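Local coordinates for protein beta-phosphoglucomutase (Bacteroides vulgatus, PDB 3DV9) that probably converts beta-glucose 1-phosphate into glucose 6-phosphate, as a magnesium-binding phosphomutase of the haloacid dehalogenase superfamily, at residues P111-V116 against H228-F233; L23-F28 against N183-I188; G32-S37 against D140-N145; G124-V129 against A152-T157. All blocks are in the same frame, centred on the assembly; numbering follows the deposited sequence.

Interaction 1 (P111-V116 against H228-F233)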
loop_
_atom_site.group_PDB
_atom_site.type_symbol
_atom_site.label_atom_id
_atom_site.label_comp_id
_atom_site.label_asym_id
_atom_site.label_seq_id
_atom_site.Cartn_x
_atom_site.Cartn_y
_atom_site.Cartn_z
ATOM N N PRO A 111 -11.542 7.178 7.005
ATOM C CA PRO A 111 -11.547 8.419 7.760
ATOM C C PRO A 111 -10.099 8.893 7.972
ATOM O O PRO A 111 -9.181 8.081 8.208
ATOM C CB PRO A 111 -12.162 8.011 9.102
ATOM C CG PRO A 111 -13.145 6.920 8.704
ATOM C CD PRO A 111 -12.252 6.119 7.749
ATOM N N GLY A 112 -9.908 10.201 7.844
ATOM C CA GLY A 112 -8.596 10.816 7.941
ATOM C C GLY A 112 -7.872 10.911 6.613
ATOM O O GLY A 112 -7.015 11.766 6.474
ATOM N N ALA A 113 -8.245 10.101 5.615
ATOM C CA ALA A 113 -7.451 10.089 4.350
ATOM C C ALA A 113 -7.618 11.406 3.555
ATOM O O ALA A 113 -6.653 12.017 3.126
ATOM C CB ALA A 113 -7.868 8.879 3.480
ATOM N N LEU A 114 -8.862 11.828 3.337
ATOM C CA LEU A 114 -9.061 13.072 2.566
ATOM C C LEU A 114 -8.434 14.259 3.304
ATOM O O LEU A 114 -7.786 15.103 2.665
ATOM C CB LEU A 114 -10.559 13.283 2.314
ATOM C CG LEU A 114 -10.900 14.633 1.678
ATOM C CD1 LEU A 114 -10.235 14.797 0.355
ATOM C CD2 LEU A 114 -12.419 14.683 1.504
ATOM N N GLU A 115 -8.598 14.312 4.626
ATOM C CA GLU A 115 -8.020 15.397 5.391
ATOM C C GLU A 115 -6.492 15.443 5.284
ATOM O O GLU A 115 -5.896 16.510 5.069
ATOM C CB GLU A 115 -8.432 15.335 6.837
ATOM C CG GLU A 115 -7.874 16.541 7.622
ATOM C CD GLU A 115 -8.422 16.591 9.044
ATOM O OE1 GLU A 115 -9.393 15.857 9.352
ATOM O OE2 GLU A 115 -7.895 17.367 9.852
ATOM N N VAL A 116 -5.821 14.316 5.484
ATOM C CA VAL A 116 -4.360 14.328 5.379
ATOM C C VAL A 116 -3.846 14.655 3.961
ATOM O O VAL A 116 -2.864 15.385 3.829
ATOM C CB VAL A 116 -3.693 13.066 6.005
ATOM C CG1 VAL A 116 -3.757 11.840 5.034
ATOM C CG2 VAL A 116 -2.276 13.394 6.450
ATOM N N HIS A 228 -1.805 3.759 14.469
ATOM C CA HIS A 228 -2.839 2.766 14.765
ATOM C C HIS A 228 -4.068 2.873 13.847
ATOM O O HIS A 228 -4.946 2.015 13.889
ATOM C CB HIS A 228 -3.195 2.891 16.249
ATOM C CG HIS A 228 -2.029 2.555 17.138
ATOM N ND1 HIS A 228 -1.444 1.308 17.160
ATOM C CD2 HIS A 228 -1.275 3.334 17.951
ATOM C CE1 HIS A 228 -0.423 1.312 18.002
ATOM N NE2 HIS A 228 -0.301 2.529 18.501
ATOM N N SER A 229 -4.157 3.965 13.076
ATOM C CA SER A 229 -5.327 4.220 12.219
ATOM C C SER A 229 -4.998 5.392 11.292
ATOM O O SER A 229 -4.084 6.188 11.585
ATOM C CB SER A 229 -6.558 4.626 13.070
ATOM O OG SER A 229 -6.368 5.902 13.674
HETATM N N MSE A 230 -5.813 5.578 10.268
HETATM C CA MSE A 230 -5.594 6.739 9.389
HETATM C C MSE A 230 -5.924 8.054 10.134
HETATM O O MSE A 230 -5.258 9.059 9.940
HETATM C CB MSE A 230 -6.331 6.601 8.053
HETATM C CG MSE A 230 -5.663 5.687 7.058
HETATM SE SE MSE A 230 -3.883 6.251 6.556
HETATM C CE MSE A 230 -4.279 7.637 5.295
ATOM N N PRO A 231 -6.985 8.071 10.975
ATOM C CA PRO A 231 -7.099 9.305 11.779
ATOM C C PRO A 231 -5.868 9.640 12.656
ATOM O O PRO A 231 -5.511 10.818 12.800
ATOM C CB PRO A 231 -8.331 9.004 12.660
ATOM C CG PRO A 231 -9.208 8.101 11.737
ATOM C CD PRO A 231 -8.164 7.177 11.134
ATOM N N ASP A 232 -5.216 8.618 13.204
ATOM C CA ASP A 232 -3.983 8.752 14.005
ATOM C C ASP A 232 -2.890 9.391 13.133
ATOM O O ASP A 232 -2.227 10.368 13.519
ATOM C CB ASP A 232 -3.579 7.353 14.563
ATOM C CG ASP A 232 -2.486 7.401 15.658
ATOM O OD1 ASP A 232 -2.372 8.453 16.326
ATOM O OD2 ASP A 232 -1.749 6.372 15.890
ATOM N N PHE A 233 -2.727 8.835 11.936
ATOM C CA PHE A 233 -1.731 9.347 10.979
ATOM C C PHE A 233 -2.025 10.832 10.640
ATOM O O PHE A 233 -1.156 11.698 10.752
ATOM C CB PHE A 233 -1.706 8.467 9.732
ATOM C CG PHE A 233 -0.817 8.991 8.660
ATOM C CD1 PHE A 233 0.531 9.209 8.906
ATOM C CD2 PHE A 233 -1.362 9.365 7.431
ATOM C CE1 PHE A 233 1.383 9.726 7.896
ATOM C CE2 PHE A 233 -0.536 9.877 6.402
ATOM C CZ PHE A 233 0.839 10.089 6.651
#

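Interaction 2 (L23-F28 against N183-I188)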
loop_
_atom_site.group_PDB
_atom_site.type_symbol
_atom_site.label_atom_id
_atom_site.label_comp_id
_atom_site.label_asym_id
_atom_site.label_seq_id
_atom_site.Cartn_x
_atom_site.Cartn_y
_atom_site.Cartn_z
ATOM N N LEU A 23 11.564 16.394 2.082
ATOM C CA LEU A 23 10.278 15.855 1.711
ATOM C C LEU A 23 9.642 16.564 0.509
ATOM O O LEU A 23 9.435 17.794 0.542
ATOM C CB LEU A 23 9.333 15.890 2.907
ATOM C CG LEU A 23 7.985 15.199 2.667
ATOM C CD1 LEU A 23 8.149 13.739 2.337
ATOM C CD2 LEU A 23 7.086 15.299 3.905
ATOM N N LYS A 24 9.349 15.786 -0.546
ATOM C CA LYS A 24 8.685 16.322 -1.731
ATOM C C LYS A 24 7.436 15.538 -2.103
ATOM O O LYS A 24 6.569 16.047 -2.802
ATOM C CB LYS A 24 9.654 16.347 -2.917
ATOM C CG LYS A 24 10.927 17.109 -2.611
ATOM C CD LYS A 24 11.734 17.364 -3.861
ATOM C CE LYS A 24 13.088 18.012 -3.510
ATOM N NZ LYS A 24 13.002 19.464 -3.178
ATOM N N ALA A 25 7.384 14.283 -1.687
ATOM C CA ALA A 25 6.333 13.388 -2.166
ATOM C C ALA A 25 5.876 12.440 -1.060
ATOM O O ALA A 25 6.664 12.037 -0.197
ATOM C CB ALA A 25 6.881 12.538 -3.382
ATOM N N VAL A 26 4.612 12.035 -1.137
ATOM C CA VAL A 26 4.054 11.053 -0.191
ATOM C C VAL A 26 3.321 10.014 -1.033
ATOM O O VAL A 26 2.362 10.332 -1.749
ATOM C CB VAL A 26 3.118 11.672 0.906
ATOM C CG1 VAL A 26 2.727 10.581 1.972
ATOM C CG2 VAL A 26 3.782 12.872 1.610
ATOM N N LEU A 27 3.826 8.780 -0.962
ATOM C CA LEU A 27 3.388 7.666 -1.798
ATOM C C LEU A 27 2.425 6.831 -1.006
ATOM O O LEU A 27 2.822 6.157 -0.053
ATOM C CB LEU A 27 4.598 6.784 -2.201
ATOM C CG LEU A 27 5.446 7.314 -3.353
ATOM C CD1 LEU A 27 5.482 8.801 -3.531
ATOM C CD2 LEU A 27 6.858 6.645 -3.381
ATOM N N PHE A 28 1.145 6.884 -1.377
ATOM C CA PHE A 28 0.092 6.156 -0.641
ATOM C C PHE A 28 -0.284 4.848 -1.273
ATOM O O PHE A 28 -0.704 4.780 -2.453
ATOM C CB PHE A 28 -1.179 6.989 -0.581
ATOM C CG PHE A 28 -1.097 8.150 0.335
ATOM C CD1 PHE A 28 -1.599 8.030 1.640
ATOM C CD2 PHE A 28 -0.543 9.357 -0.083
ATOM C CE1 PHE A 28 -1.546 9.114 2.538
ATOM C CE2 PHE A 28 -0.466 10.460 0.810
ATOM C CZ PHE A 28 -0.986 10.340 2.105
ATOM N N ASN A 183 15.134 9.596 -0.477
ATOM C CA ASN A 183 15.078 10.463 0.714
ATOM C C ASN A 183 14.188 11.723 0.531
ATOM O O ASN A 183 14.230 12.639 1.350
ATOM C CB ASN A 183 16.482 10.880 1.151
ATOM C CG ASN A 183 17.126 11.817 0.168
ATOM O OD1 ASN A 183 17.116 11.558 -1.042
ATOM N ND2 ASN A 183 17.719 12.911 0.682
ATOM N N GLU A 184 13.410 11.764 -0.541
ATOM C CA GLU A 184 12.450 12.856 -0.803
ATOM C C GLU A 184 11.002 12.391 -0.666
ATOM O O GLU A 184 10.072 13.122 -1.003
ATOM C CB GLU A 184 12.676 13.468 -2.203
ATOM C CG GLU A 184 14.026 14.180 -2.344
ATOM C CD GLU A 184 14.350 14.624 -3.780
ATOM O OE1 GLU A 184 13.758 14.087 -4.750
ATOM O OE2 GLU A 184 15.224 15.504 -3.917
ATOM N N ALA A 185 10.822 11.132 -0.269
ATOM C CA ALA A 185 9.489 10.537 -0.204
ATOM C C ALA A 185 9.214 9.792 1.116
ATOM O O ALA A 185 10.143 9.467 1.875
ATOM C CB ALA A 185 9.262 9.605 -1.411
ATOM N N LEU A 186 7.911 9.596 1.389
ATOM C CA LEU A 186 7.429 8.689 2.441
ATOM C C LEU A 186 6.536 7.634 1.767
ATOM O O LEU A 186 5.843 7.932 0.804
ATOM C CB LEU A 186 6.544 9.452 3.447
ATOM C CG LEU A 186 7.094 10.312 4.584
ATOM C CD1 LEU A 186 8.195 11.197 4.151
ATOM C CD2 LEU A 186 5.963 11.091 5.260
ATOM N N VAL A 187 6.550 6.410 2.283
ATOM C CA VAL A 187 5.597 5.389 1.854
ATOM C C VAL A 187 4.584 5.226 2.993
ATOM O O VAL A 187 4.966 5.117 4.150
ATOM C CB VAL A 187 6.295 4.040 1.559
ATOM C CG1 VAL A 187 5.264 2.882 1.459
ATOM C CG2 VAL A 187 7.152 4.144 0.276
ATOM N N ILE A 188 3.312 5.254 2.640
ATOM C CA ILE A 188 2.219 5.021 3.639
ATOM C C ILE A 188 1.559 3.693 3.287
ATOM O O ILE A 188 0.855 3.580 2.277
ATOM C CB ILE A 188 1.190 6.164 3.625
ATOM C CG1 ILE A 188 1.869 7.546 3.644
ATOM C CG2 ILE A 188 0.192 5.983 4.804
ATOM C CD1 ILE A 188 2.786 7.737 4.880
#

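Interaction 3 (G32-S37 against D140-N145)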
loop_
_atom_site.group_PDB
_atom_site.type_symbol
_atom_site.label_atom_id
_atom_site.label_comp_id
_atom_site.label_asym_id
_atom_site.label_seq_id
_atom_site.Cartn_x
_atom_site.Cartn_y
_atom_site.Cartn_z
ATOM N N GLY A 32 -7.043 -0.235 1.933
ATOM C CA GLY A 32 -6.738 -0.217 3.351
ATOM C C GLY A 32 -5.998 1.022 3.827
ATOM O O GLY A 32 -5.589 1.089 4.990
ATOM N N VAL A 33 -5.806 2.005 2.930
ATOM C CA VAL A 33 -5.158 3.282 3.319
ATOM C C VAL A 33 -6.036 4.438 2.857
ATOM O O VAL A 33 -6.470 5.275 3.668
ATOM C CB VAL A 33 -3.719 3.369 2.715
ATOM C CG1 VAL A 33 -3.142 4.805 2.860
ATOM C CG2 VAL A 33 -2.802 2.292 3.383
ATOM N N LEU A 34 -6.289 4.489 1.544
ATOM C CA LEU A 34 -7.254 5.447 0.948
ATOM C C LEU A 34 -8.714 5.011 1.047
ATOM O O LEU A 34 -9.576 5.823 1.397
ATOM C CB LEU A 34 -6.861 5.803 -0.495
ATOM C CG LEU A 34 -5.433 6.367 -0.616
ATOM C CD1 LEU A 34 -5.221 6.645 -2.109
ATOM C CD2 LEU A 34 -5.234 7.656 0.226
ATOM N N PHE A 35 -8.972 3.739 0.722
ATOM C CA PHE A 35 -10.304 3.191 0.744
ATOM C C PHE A 35 -10.375 2.039 1.730
ATOM O O PHE A 35 -9.422 1.240 1.825
ATOM C CB PHE A 35 -10.702 2.661 -0.649
ATOM C CG PHE A 35 -10.960 3.737 -1.676
ATOM C CD1 PHE A 35 -12.070 4.557 -1.596
ATOM C CD2 PHE A 35 -10.082 3.890 -2.767
ATOM C CE1 PHE A 35 -12.335 5.522 -2.564
ATOM C CE2 PHE A 35 -10.336 4.891 -3.768
ATOM C CZ PHE A 35 -11.480 5.702 -3.646
ATOM N N ASP A 36 -11.516 1.890 2.408
ATOM C CA ASP A 36 -11.669 0.752 3.293
ATOM C C ASP A 36 -12.219 -0.421 2.436
ATOM O O ASP A 36 -13.375 -0.828 2.543
ATOM C CB ASP A 36 -12.599 1.110 4.458
ATOM C CG ASP A 36 -12.674 -0.005 5.494
ATOM O OD1 ASP A 36 -11.803 -0.916 5.454
ATOM O OD2 ASP A 36 -13.613 0.046 6.324
ATOM N N SER A 37 -11.380 -0.908 1.527
ATOM C CA SER A 37 -11.766 -1.929 0.537
ATOM C C SER A 37 -11.346 -3.348 0.923
ATOM O O SER A 37 -11.748 -4.326 0.281
ATOM C CB SER A 37 -11.066 -1.593 -0.778
ATOM O OG SER A 37 -9.675 -1.457 -0.543
ATOM N N ASP A 140 -11.078 7.885 -11.996
ATOM C CA ASP A 140 -12.445 8.426 -11.830
ATOM C C ASP A 140 -12.955 8.233 -10.384
ATOM O O ASP A 140 -13.493 9.186 -9.764
ATOM C CB ASP A 140 -13.410 7.776 -12.830
ATOM C CG ASP A 140 -13.148 8.199 -14.266
ATOM O OD1 ASP A 140 -13.686 7.545 -15.185
ATOM O OD2 ASP A 140 -12.413 9.184 -14.486
ATOM N N ARG A 141 -12.771 7.017 -9.846
ATOM C CA ARG A 141 -13.121 6.744 -8.443
ATOM C C ARG A 141 -12.238 7.539 -7.467
ATOM O O ARG A 141 -12.730 8.091 -6.472
ATOM C CB ARG A 141 -13.034 5.254 -8.116
ATOM C CG ARG A 141 -13.643 4.906 -6.758
ATOM C CD ARG A 141 -15.116 4.311 -6.892
ATOM N NE ARG A 141 -15.962 4.558 -5.696
ATOM C CZ ARG A 141 -15.620 4.049 -4.458
ATOM N NH1 ARG A 141 -16.467 4.349 -3.453
ATOM N NH2 ARG A 141 -14.436 3.244 -4.208
ATOM N N LEU A 142 -10.948 7.602 -7.758
ATOM C CA LEU A 142 -10.056 8.431 -6.967
ATOM C C LEU A 142 -10.432 9.897 -7.054
ATOM O O LEU A 142 -10.418 10.595 -6.035
ATOM C CB LEU A 142 -8.609 8.225 -7.414
ATOM C CG LEU A 142 -7.942 6.952 -6.913
ATOM C CD1 LEU A 142 -6.704 6.685 -7.735
ATOM C CD2 LEU A 142 -7.577 7.123 -5.422
ATOM N N ASN A 143 -10.757 10.372 -8.263
ATOM C CA ASN A 143 -11.145 11.776 -8.477
ATOM C C ASN A 143 -12.388 12.152 -7.693
ATOM O O ASN A 143 -12.475 13.251 -7.149
ATOM C CB ASN A 143 -11.377 12.092 -9.962
ATOM C CG ASN A 143 -11.725 13.574 -10.204
ATOM O OD1 ASN A 143 -10.975 14.480 -9.805
ATOM N ND2 ASN A 143 -12.860 13.818 -10.852
ATOM N N HIS A 144 -13.376 11.258 -7.664
ATOM C CA HIS A 144 -14.654 11.489 -7.001
ATOM C C HIS A 144 -14.508 11.583 -5.463
ATOM O O HIS A 144 -15.334 12.209 -4.770
ATOM C CB HIS A 144 -15.537 10.289 -7.370
ATOM C CG HIS A 144 -16.872 10.263 -6.703
ATOM N ND1 HIS A 144 -17.819 11.248 -6.886
ATOM C CD2 HIS A 144 -17.434 9.348 -5.882
ATOM C CE1 HIS A 144 -18.906 10.947 -6.195
ATOM N NE2 HIS A 144 -18.699 9.797 -5.576
ATOM N N ASN A 145 -13.497 10.890 -4.935
ATOM C CA ASN A 145 -13.316 10.766 -3.485
ATOM C C ASN A 145 -12.230 11.679 -2.950
ATOM O O ASN A 145 -12.266 12.086 -1.817
ATOM C CB ASN A 145 -13.063 9.322 -3.077
ATOM C CG ASN A 145 -14.291 8.509 -3.165
ATOM O OD1 ASN A 145 -15.035 8.398 -2.190
ATOM N ND2 ASN A 145 -14.552 7.954 -4.346
#

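Interaction 4 (G124-V129 against A152-T157)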
loop_
_atom_site.group_PDB
_atom_site.type_symbol
_atom_site.label_atom_id
_atom_site.label_comp_id
_atom_site.label_asym_id
_atom_site.label_seq_id
_atom_site.Cartn_x
_atom_site.Cartn_y
_atom_site.Cartn_z
ATOM N N GLY A 124 2.393 21.861 -0.778
ATOM C CA GLY A 124 3.182 21.845 -1.993
ATOM C C GLY A 124 3.818 20.514 -2.291
ATOM O O GLY A 124 4.661 20.418 -3.185
ATOM N N LEU A 125 3.457 19.499 -1.501
ATOM C CA LEU A 125 3.932 18.127 -1.707
ATOM C C LEU A 125 3.118 17.377 -2.766
ATOM O O LEU A 125 1.955 17.703 -3.035
ATOM C CB LEU A 125 3.922 17.342 -0.382
ATOM C CG LEU A 125 4.723 17.959 0.789
ATOM C CD1 LEU A 125 4.443 17.266 2.110
ATOM C CD2 LEU A 125 6.199 17.909 0.486
ATOM N N THR A 126 3.739 16.347 -3.354
ATOM C CA THR A 126 3.104 15.568 -4.407
ATOM C C THR A 126 2.570 14.241 -3.902
ATOM O O THR A 126 3.356 13.347 -3.589
ATOM C CB THR A 126 4.121 15.287 -5.518
ATOM O OG1 THR A 126 4.584 16.541 -6.025
ATOM C CG2 THR A 126 3.490 14.394 -6.627
ATOM N N PRO A 127 1.229 14.111 -3.782
ATOM C CA PRO A 127 0.716 12.821 -3.376
ATOM C C PRO A 127 0.745 11.873 -4.592
ATOM O O PRO A 127 0.528 12.314 -5.725
ATOM C CB PRO A 127 -0.734 13.138 -2.954
ATOM C CG PRO A 127 -0.861 14.643 -2.949
ATOM C CD PRO A 127 0.145 15.101 -3.949
HETATM N N MSE A 128 1.033 10.597 -4.351
HETATM C CA MSE A 128 0.982 9.589 -5.421
HETATM C C MSE A 128 0.241 8.385 -4.871
HETATM O O MSE A 128 0.237 8.156 -3.654
HETATM C CB MSE A 128 2.396 9.173 -5.892
HETATM C CG MSE A 128 3.290 10.365 -6.306
HETATM SE SE MSE A 128 4.980 9.735 -7.081
HETATM C CE MSE A 128 4.235 8.791 -8.622
ATOM N N VAL A 129 -0.371 7.632 -5.768
ATOM C CA VAL A 129 -1.009 6.343 -5.399
ATOM C C VAL A 129 -0.187 5.214 -5.970
ATOM O O VAL A 129 0.214 5.275 -7.133
ATOM C CB VAL A 129 -2.450 6.226 -5.925
ATOM C CG1 VAL A 129 -3.057 4.886 -5.467
ATOM C CG2 VAL A 129 -3.263 7.345 -5.433
ATOM N N ALA A 152 -2.776 11.234 -13.071
ATOM C CA ALA A 152 -2.518 10.000 -13.862
ATOM C C ALA A 152 -1.065 9.700 -14.153
ATOM O O ALA A 152 -0.639 8.532 -14.212
ATOM C CB ALA A 152 -3.275 10.073 -15.198
ATOM N N ASN A 153 -0.298 10.746 -14.407
ATOM C CA ASN A 153 1.112 10.537 -14.651
ATOM C C ASN A 153 1.831 10.195 -13.340
ATOM O O ASN A 153 2.984 9.758 -13.357
ATOM C CB ASN A 153 1.725 11.735 -15.395
ATOM C CG ASN A 153 1.513 13.042 -14.667
ATOM O OD1 ASN A 153 0.354 13.470 -14.443
ATOM N ND2 ASN A 153 2.634 13.710 -14.316
ATOM N N LEU A 154 1.115 10.335 -12.217
ATOM C CA LEU A 154 1.702 10.170 -10.882
ATOM C C LEU A 154 1.006 9.072 -10.059
ATOM O O LEU A 154 0.730 9.215 -8.853
ATOM C CB LEU A 154 1.719 11.503 -10.134
ATOM C CG LEU A 154 2.447 12.644 -10.857
ATOM C CD1 LEU A 154 2.294 13.927 -10.069
ATOM C CD2 LEU A 154 3.920 12.293 -11.072
HETATM N N MSE A 155 0.767 7.964 -10.750
HETATM C CA MSE A 155 0.128 6.800 -10.159
HETATM C C MSE A 155 0.799 5.537 -10.648
HETATM O O MSE A 155 1.306 5.477 -11.764
HETATM C CB MSE A 155 -1.343 6.747 -10.528
HETATM C CG MSE A 155 -2.234 7.584 -9.646
HETATM SE SE MSE A 155 -3.976 7.639 -10.454
HETATM C CE MSE A 155 -4.234 5.728 -10.797
ATOM N N VAL A 156 0.796 4.520 -9.800
ATOM C CA VAL A 156 1.395 3.245 -10.155
ATOM C C VAL A 156 0.355 2.186 -9.804
ATOM O O VAL A 156 -0.107 2.108 -8.661
ATOM C CB VAL A 156 2.746 2.993 -9.418
ATOM C CG1 VAL A 156 3.283 1.593 -9.705
ATOM C CG2 VAL A 156 3.814 4.048 -9.797
ATOM N N THR A 157 -0.027 1.410 -10.815
ATOM C CA THR A 157 -1.026 0.368 -10.639
ATOM C C THR A 157 -0.501 -0.968 -11.163
ATOM O O THR A 157 0.582 -1.034 -11.780
ATOM C CB THR A 157 -2.351 0.726 -11.370
ATOM O OG1 THR A 157 -2.174 0.574 -12.786
ATOM C CG2 THR A 157 -2.812 2.154 -11.058
HETATM O O HOH W 1 -0.863 11.203 -8.152
#

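Interaction 1 (P111-V116 against H228-F233)
The carbonyl oxygen of Pro111 rests in a notch of carbon atoms at the start of the opposite helix: Pro111 O lies 3.2 Å from Met230 CB and equally close to Pro231 CD. No hydrogen bond crosses here. Proline suits position 231, because the first turn of a helix needs no N-H from it, and its CG also meets the ring of Pro111, with Pro111 CB to Pro231 CG at 4.0 Å. Gly112, the N-cap of helix 113-122, adopts a positive phi of 90°, and without a side chain its CA comes within 4.4 Å of Pro231 CA. Two helices that pack on one side of the Rossmann-like core of a haloacid dehalogenase-type domain thus meet at their N-terminal ends. Deeper in, the selenomethionine Met230 bends at chi2 and chi3 (-60° and -79°), which curls its methyl toward Ala113, with Met230 CE 4.1 Å from Ala113 CA. Val116 crosses Phe233 at about a right angle, both of its methyls near one ring corner, CG2 to Phe233 CE2 being 3.9 Å. Beyond them, Phe233 reaches Ile206 and Met230 reaches Val208 of strand 204-208. Ser229 caps helix 230-244, its OG accepting from Asp232 N at 3.0 Å.

Interaction 2 (L23-F28 against N183-I188)
Ile188 is the hub of the apolar centre, touching Val26 with one side of its CG1 and Phe28 with another. Ile188 CG1 sits 3.6 Å from Val26 CG1 and also over one face of the Phe28 ring, 4.2 Å from the centroid and 20° off the ring normal, a CH-pi contact. Its chi1 of -47° sets CG1 anti to the carbonyl carbon, turning that methylene toward both Val26 and the Phe28 ring. Beta-branched Val26 and Ile188 suit extended strands, and their branches pack together on one face of the sheet. Trp237 and Phe233 of helix 230-244 close over the face that carries Val26, Phe28, Leu186 and Ile188. On the other face Ala25 and Ala185 leave room for Phe180 and Leu175 respectively, while Leu27 and Val187 meet Tyr171. Strands 25-29 and 185-189 are neighbouring parallel strands in the middle of the Rossmann-like sheet; Asp29 at the end of one and Asn190 just after the other bind the magnesium ion. Between them the backbone ladder runs Leu186 N to Ala25 O, Leu27 N to Leu186 O at 2.8 Å and Ile188 N to Leu27 O at 2.9 Å. Where the strands begin, Glu184 O accepts twice, from Lys24 N at 2.8 Å and Ala25 N at 3.0 Å. At this outer edge, in one of two conformers of Lys24, its side chain runs beside that of Glu184 in the same direction, Lys24 CE approaching Glu184 OE2; the pairing of Lys24 NZ with Asp22 is long and weak. Glu184 OE1 accepts from Lys181 N.

Interaction 3 (G32-S37 against D140-N145)
Phe35 is held on several sides by one turn of helix 139-145. In the conformer described, one of two for Arg141, its NH2 lies over a face of the ring, 3.5 Å from Phe35 CE1, with the ring and guanidinium planes only 21° apart. A bend at chi2 (100°) helps carry that guanidinium over the ring. Asn145 comes to the ring edge instead, its amide plane turned 83° from the ring and Asn145 CG 3.6 Å from Phe35 CE1. Leu142 CD2 lies 3.9 Å from Phe35 CE2 and also meets Leu34 CD1 at 4.1 Å. Phe146 adds an edge-to-face contact with Phe35. The second shell fixes these groups. Asn145 ND2 gives a nearly straight bond of 2.8 Å to Arg141 O, one turn back, while Asn145 OD1 accepts from Arg109 NH2. Arg141 NH1 donates to Ala107 O. Gly32 N donates to Phe35 O at 2.8 Å, folding the loop back on itself, and glycine suits the positive phi there. This loop overlaps the end of the DxDxV motif, Asp29 to Val33, and probably corresponds to the squiggle of haloacid dehalogenase-type domains; Ser37 OG binds Asp31, a magnesium ligand. A buried aromatic suits the place: guanidinium and amide border it, while Arg141 NH1 and the Asn145 amide find partners elsewhere. In that conformer the charge may add a little electrostatic attraction, though NH2 sits toward the rim.

Interaction 4 (G124-V129 against A152-T157)
Thr126 and Leu154 cross at about a right angle, Thr126 CG2 meeting Leu154 CD1 at 3.7 Å where the two strand segments of a beta-alpha-beta unit begin to converge. Strand 126-130, helix 139-145 and the edge strand 155-156 form this unit, and the strands run parallel at one margin of the Rossmann-like sheet. Met128, a selenomethionine, bends at chi3 (62°), which turns its methyl back over the backbone of Leu154, with Met128 CE 3.5 Å from Leu154 C. A long, flexible, unbranched methionine-type chain suits this place, following the irregular backbone before the strand, and Ala174 of helix 169-178 lies against it. On the other face, beta-branched Val129 lies beside the selenomethionine Met155, in one of its two conformers, Val129 CB being 4.0 Å from Met155 CG; Val129 also touches Phe150, and Met155 touches Leu142 of helix 139-145. The backbones join through one direct bond, Val156 N to Val129 O at 2.8 Å. Farther back they diverge, and a water bridges Pro127 O and Leu154 O, lying 2.6 Å from the latter. Buried Val129 N has no hydrogen-bond partner in the model; across the contact the nearest acceptor is Leu154 O, at 3.6 Å.

How the interactions relate
From the N terminus, residues 23-28 enter the sheet and are joined much later by 183-188, so interaction 2 closes a long loop that contains both interactions 3 and 4. Interaction 3 begins next, at 32-37, and is closed by helix 139-145. Interaction 1 opens at 111-116 and is completed only by the C-terminal helix, so it crosses interactions 2 and 3 and encloses interaction 4, which joins 124-129 to 152-157 and alternates with interaction 3. Phe28 meets Phe233, Val33 and Leu34, linking central strand, C-terminal helix and magnesium-side loop, while a probable hydrogen bond from Phe28 N to Met128 O joins interactions 2 and 4 within one sheet.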